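Local coordinates for uncharacterized protein (Bacteroides ovatus CL02T12C04, PDB 6PTM) that probably hydrolyses carrageenan chains from their ends, as an exo-acting carrageenase of glycoside hydrolase family 42, at residues H472-Q484 with N524-I536. Residues are numbered along the deposited sequence; the frame is centred on the assembly and turned at random.
Sequences HMLSTGKYRDLYQ and NGYAASNNHQPRI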
loop_
_atom_site.group_PDB
_atom_site.type_symbol
_atom_site.label_atom_id
_atom_site.label_comp_id
_atom_site.label_asym_id
_atom_site.label_seq_id
_atom_site.Cartn_x
_atom_site.Cartn_y
_atom_site.Cartn_z
ATOM N N HIS A 472 -7.819 -0.117 -0.666
ATOM C CA HIS A 472 -8.763 -1.107 -0.096
ATOM C C HIS A 472 -8.693 -1.011 1.432
ATOM O O HIS A 472 -8.795 -2.060 2.121
ATOM C CB HIS A 472 -8.515 -2.501 -0.713
ATOM C CG HIS A 472 -9.165 -2.673 -2.046
ATOM N ND1 HIS A 472 -10.560 -2.702 -2.196
ATOM C CD2 HIS A 472 -8.635 -2.805 -3.285
ATOM C CE1 HIS A 472 -10.842 -2.814 -3.486
ATOM N NE2 HIS A 472 -9.669 -2.864 -4.182
ATOM N N MET A 473 -8.563 0.206 1.956
ATOM C CA MET A 473 -8.590 0.469 3.430
ATOM C C MET A 473 -10.002 0.802 3.919
ATOM O O MET A 473 -10.147 0.958 5.148
ATOM C CB MET A 473 -7.631 1.605 3.803
ATOM C CG MET A 473 -6.172 1.218 3.582
ATOM S SD MET A 473 -5.215 2.459 2.656
ATOM C CE MET A 473 -5.196 3.732 3.919
ATOM N N LEU A 474 -11.015 0.872 3.039
ATOM C CA LEU A 474 -12.429 1.130 3.464
ATOM C C LEU A 474 -13.313 -0.105 3.196
ATOM O O LEU A 474 -14.056 -0.453 4.106
ATOM C CB LEU A 474 -12.987 2.383 2.779
ATOM C CG LEU A 474 -12.166 3.655 3.007
ATOM C CD1 LEU A 474 -12.768 4.816 2.240
ATOM C CD2 LEU A 474 -12.053 3.968 4.500
ATOM N N SER A 475 -13.254 -0.718 2.000
ATOM C CA SER A 475 -14.022 -1.952 1.667
ATOM C C SER A 475 -13.203 -2.909 0.780
ATOM O O SER A 475 -12.252 -2.465 0.060
ATOM C CB SER A 475 -15.382 -1.615 1.039
ATOM O OG SER A 475 -15.222 -0.982 -0.219
ATOM N N THR A 476 -13.584 -4.186 0.842
ATOM C CA THR A 476 -13.108 -5.300 -0.028
ATOM C C THR A 476 -14.301 -6.201 -0.413
ATOM O O THR A 476 -15.440 -5.961 0.093
ATOM C CB THR A 476 -12.024 -6.121 0.693
ATOM O OG1 THR A 476 -12.617 -6.884 1.750
ATOM C CG2 THR A 476 -10.894 -5.265 1.242
ATOM N N GLY A 477 -14.042 -7.234 -1.221
ATOM C CA GLY A 477 -14.983 -8.347 -1.474
ATOM C C GLY A 477 -15.327 -9.105 -0.198
ATOM O O GLY A 477 -16.417 -9.674 -0.133
ATOM N N LYS A 478 -14.450 -9.110 0.807
ATOM C CA LYS A 478 -14.569 -9.962 2.023
ATOM C C LYS A 478 -15.172 -9.163 3.193
ATOM O O LYS A 478 -15.676 -9.818 4.149
ATOM C CB LYS A 478 -13.189 -10.531 2.394
ATOM C CG LYS A 478 -12.318 -10.936 1.199
ATOM N N TYR A 479 -15.077 -7.816 3.185
ATOM C CA TYR A 479 -15.426 -6.967 4.358
ATOM C C TYR A 479 -16.425 -5.895 3.912
ATOM O O TYR A 479 -16.346 -5.375 2.788
ATOM C CB TYR A 479 -14.203 -6.358 5.069
ATOM C CG TYR A 479 -14.523 -5.158 5.946
ATOM C CD1 TYR A 479 -14.819 -5.289 7.301
ATOM C CD2 TYR A 479 -14.632 -3.885 5.390
ATOM C CE1 TYR A 479 -15.155 -4.192 8.090
ATOM C CE2 TYR A 479 -14.949 -2.772 6.165
ATOM C CZ TYR A 479 -15.220 -2.924 7.517
ATOM O OH TYR A 479 -15.541 -1.807 8.243
ATOM N N ARG A 480 -17.333 -5.556 4.820
ATOM C CA ARG A 480 -18.332 -4.484 4.599
ATOM C C ARG A 480 -18.992 -4.181 5.934
ATOM O O ARG A 480 -19.227 -5.120 6.717
ATOM C CB ARG A 480 -19.390 -4.882 3.557
ATOM C CG ARG A 480 -19.927 -3.694 2.767
ATOM C CD ARG A 480 -18.967 -3.108 1.728
ATOM N NE ARG A 480 -18.330 -4.231 1.062
ATOM C CZ ARG A 480 -18.900 -4.967 0.113
ATOM N NH1 ARG A 480 -20.092 -4.629 -0.371
ATOM N NH2 ARG A 480 -18.245 -6.015 -0.374
ATOM N N ASP A 481 -19.244 -2.904 6.180
ATOM C CA ASP A 481 -19.918 -2.442 7.414
ATOM C C ASP A 481 -20.538 -1.091 7.080
ATOM O O ASP A 481 -19.773 -0.092 6.930
ATOM C CB ASP A 481 -18.934 -2.369 8.587
ATOM C CG ASP A 481 -19.585 -1.831 9.856
ATOM O OD1 ASP A 481 -20.827 -1.645 9.830
ATOM O OD2 ASP A 481 -18.852 -1.569 10.848
ATOM N N LEU A 482 -21.869 -1.036 7.017
ATOM C CA LEU A 482 -22.601 0.227 6.696
ATOM C C LEU A 482 -22.202 1.293 7.740
ATOM O O LEU A 482 -22.091 2.486 7.353
ATOM C CB LEU A 482 -24.112 -0.045 6.681
ATOM C CG LEU A 482 -24.985 1.137 6.251
ATOM C CD1 LEU A 482 -24.643 1.596 4.834
ATOM C CD2 LEU A 482 -26.473 0.815 6.367
ATOM N N TYR A 483 -21.967 0.868 8.995
ATOM C CA TYR A 483 -21.721 1.729 10.194
ATOM C C TYR A 483 -20.217 1.984 10.395
ATOM O O TYR A 483 -19.789 2.468 11.449
ATOM C CB TYR A 483 -22.358 1.100 11.437
ATOM C CG TYR A 483 -23.815 0.733 11.221
ATOM C CD1 TYR A 483 -24.706 1.653 10.674
ATOM C CD2 TYR A 483 -24.299 -0.536 11.507
ATOM C CE1 TYR A 483 -26.036 1.338 10.427
ATOM C CE2 TYR A 483 -25.636 -0.862 11.292
ATOM C CZ TYR A 483 -26.512 0.075 10.753
ATOM O OH TYR A 483 -27.830 -0.244 10.553
ATOM N N GLN A 484 -19.408 1.713 9.378
ATOM C CA GLN A 484 -17.958 2.003 9.444
ATOM C C GLN A 484 -17.804 3.427 10.009
ATOM O O GLN A 484 -18.564 4.342 9.569
ATOM C CB GLN A 484 -17.353 1.812 8.042
ATOM C CG GLN A 484 -15.838 1.878 8.039
ATOM C CD GLN A 484 -15.265 1.631 6.665
ATOM O OE1 GLN A 484 -15.382 2.477 5.767
ATOM N NE2 GLN A 484 -14.591 0.504 6.515
ATOM N N ASN A 524 -20.630 -7.366 -6.169
ATOM C CA ASN A 524 -20.553 -7.613 -4.691
ATOM C C ASN A 524 -20.094 -6.348 -3.937
ATOM O O ASN A 524 -20.404 -6.249 -2.728
ATOM C CB ASN A 524 -19.711 -8.854 -4.334
ATOM C CG ASN A 524 -18.721 -8.673 -3.190
ATOM O OD1 ASN A 524 -17.657 -8.057 -3.319
ATOM N ND2 ASN A 524 -19.071 -9.200 -2.038
ATOM N N GLY A 525 -19.414 -5.411 -4.600
ATOM C CA GLY A 525 -18.624 -4.366 -3.919
ATOM C C GLY A 525 -19.444 -3.174 -3.443
ATOM O O GLY A 525 -18.910 -2.390 -2.585
ATOM N N TYR A 526 -20.678 -3.006 -3.941
ATOM C CA TYR A 526 -21.359 -1.681 -3.937
ATOM C C TYR A 526 -22.074 -1.408 -2.609
ATOM O O TYR A 526 -21.793 -0.362 -1.994
ATOM C CB TYR A 526 -22.318 -1.522 -5.112
ATOM C CG TYR A 526 -22.839 -0.116 -5.287
ATOM C CD1 TYR A 526 -21.993 0.936 -5.635
ATOM C CD2 TYR A 526 -24.193 0.162 -5.132
ATOM C CE1 TYR A 526 -22.484 2.222 -5.818
ATOM C CE2 TYR A 526 -24.697 1.437 -5.335
ATOM C CZ TYR A 526 -23.843 2.475 -5.677
ATOM O OH TYR A 526 -24.344 3.738 -5.873
ATOM N N ALA A 527 -23.005 -2.261 -2.183
ATOM C CA ALA A 527 -23.876 -1.916 -1.028
ATOM C C ALA A 527 -23.011 -1.780 0.244
ATOM O O ALA A 527 -22.111 -2.642 0.466
ATOM C CB ALA A 527 -24.993 -2.916 -0.890
ATOM N N ALA A 528 -23.257 -0.728 1.044
ATOM C CA ALA A 528 -22.637 -0.506 2.375
ATOM C C ALA A 528 -21.134 -0.217 2.208
ATOM O O ALA A 528 -20.381 -0.318 3.205
ATOM C CB ALA A 528 -22.889 -1.706 3.280
ATOM N N SER A 529 -20.708 0.107 0.980
ATOM C CA SER A 529 -19.400 0.731 0.658
ATOM C C SER A 529 -19.541 2.244 0.910
ATOM O O SER A 529 -20.678 2.733 1.305
ATOM C CB SER A 529 -18.972 0.412 -0.775
ATOM O OG SER A 529 -19.736 1.133 -1.756
ATOM N N ASN A 530 -18.466 2.982 0.639
ATOM C CA ASN A 530 -18.397 4.448 0.841
ATOM C C ASN A 530 -19.524 5.105 0.051
ATOM O O ASN A 530 -19.932 6.195 0.473
ATOM C CB ASN A 530 -17.014 5.022 0.510
ATOM C CG ASN A 530 -16.554 4.729 -0.892
ATOM O OD1 ASN A 530 -15.831 3.748 -1.099
ATOM N ND2 ASN A 530 -16.998 5.547 -1.840
ATOM N N ASN A 531 -20.006 4.459 -1.017
ATOM C CA ASN A 531 -21.094 4.990 -1.878
ATOM C C ASN A 531 -22.382 5.191 -1.046
ATOM O O ASN A 531 -23.304 5.890 -1.549
ATOM C CB ASN A 531 -21.319 4.104 -3.094
ATOM C CG ASN A 531 -20.103 4.087 -3.989
ATOM O OD1 ASN A 531 -19.909 5.020 -4.795
ATOM N ND2 ASN A 531 -19.339 3.006 -3.906
ATOM N N HIS A 532 -22.443 4.629 0.169
ATOM C CA HIS A 532 -23.568 4.773 1.127
ATOM C C HIS A 532 -23.136 5.428 2.445
ATOM O O HIS A 532 -23.910 5.326 3.444
ATOM C CB HIS A 532 -24.187 3.384 1.402
ATOM C CG HIS A 532 -24.786 2.778 0.179
ATOM N ND1 HIS A 532 -24.998 1.428 0.037
ATOM C CD2 HIS A 532 -25.263 3.355 -0.947
ATOM C CE1 HIS A 532 -25.569 1.202 -1.137
ATOM N NE2 HIS A 532 -25.735 2.369 -1.761
ATOM N N GLN A 533 -21.979 6.081 2.507
ATOM C CA GLN A 533 -21.407 6.513 3.824
ATOM C C GLN A 533 -20.847 7.932 3.736
ATOM O O GLN A 533 -19.634 8.142 3.575
ATOM C CB GLN A 533 -20.316 5.553 4.282
ATOM C CG GLN A 533 -20.762 4.112 4.425
ATOM C CD GLN A 533 -19.582 3.178 4.544
ATOM O OE1 GLN A 533 -18.562 3.358 3.856
ATOM N NE2 GLN A 533 -19.724 2.173 5.413
ATOM N N PRO A 534 -21.718 8.949 3.913
ATOM C CA PRO A 534 -21.295 10.353 3.818
ATOM C C PRO A 534 -20.122 10.716 4.744
ATOM O O PRO A 534 -19.317 11.475 4.321
ATOM C CB PRO A 534 -22.551 11.154 4.191
ATOM C CG PRO A 534 -23.691 10.193 3.911
ATOM C CD PRO A 534 -23.147 8.812 4.232
ATOM N N ARG A 535 -20.060 10.144 5.948
ATOM C CA ARG A 535 -19.036 10.518 6.940
ATOM C C ARG A 535 -17.699 9.847 6.589
ATOM O O ARG A 535 -16.655 10.488 6.839
ATOM C CB ARG A 535 -19.513 10.253 8.362
ATOM C CG ARG A 535 -20.475 11.310 8.886
ATOM C CD ARG A 535 -20.576 11.337 10.380
ATOM N NE ARG A 535 -21.172 10.136 10.910
ATOM C CZ ARG A 535 -21.261 9.854 12.204
ATOM N NH1 ARG A 535 -21.768 8.700 12.593
ATOM N NH2 ARG A 535 -20.769 10.677 13.111
ATOM N N ILE A 536 -17.701 8.685 5.936
ATOM C CA ILE A 536 -16.437 8.031 5.469
ATOM C C ILE A 536 -15.843 8.831 4.300
ATOM O O ILE A 536 -14.642 9.120 4.310
ATOM C CB ILE A 536 -16.699 6.550 5.106
ATOM C CG1 ILE A 536 -17.248 5.764 6.294
ATOM C CG2 ILE A 536 -15.458 5.866 4.560
ATOM C CD1 ILE A 536 -16.261 5.610 7.424
HETATM O O HOH W 1 -16.331 -2.612 -2.026
HETATM O O HOH W 2 -15.840 1.377 0.755
HETATM O O HOH W 3 -17.987 -0.937 4.200
HETATM O O HOH W 4 -16.395 1.710 3.271
#
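Arg480 reaches across to the backbone turns of 524-536 and illustrates how one guanidinium can tie an irregular loop to the run of turns ahead of a helix. Its NH1 donates in the guanidinium plane to two carbonyls, Asn524 O at 2.9 Å, on a lone pair, and Ala527 O at 3.0 Å. NH2 adds a longer bond to Asn524 O from above that carbonyl's plane, while Gly525 O lies over one face of the group. Bends at chi2 (73°) and chi3 (42°) fold the chain back, letting NE meet Tyr479 O and NH2 meet Thr476 O within its own loop. The guanidinium stands nearly perpendicular (83°) to the Asn524 amide, whose ND2 makes a weak bond to Gly477 O. With Arg480 cut back to an alanine, the carbonyls of Asn524 and Ala527 are likely to lose their common donor, and 524-527 its tie to the loop.

Farther along, Leu482 lays CD1 against Ala528 CA at 3.8 Å and against His532 CB. Gln533 sends NE2 to Leu482 O (3.1 Å), approaching from above the carbonyl plane. The extended Gln484 crosses Ile536 at about a right angle, OE1 resting 3.6 Å from Ile536 CG2; its NE2 grips Leu474 O at 2.6 Å. A water lies 2.8 Å from both Gln484 OE1 and Gln533 OE1 and may link them.

The connection after strand 466-471 is thus held against the type II turn Tyr526 to Ser529 and the start of helix 534-549, which follow strand 503-506, an arrangement consistent with the (beta/alpha)8-barrel catalytic domain of GH42 enzymes.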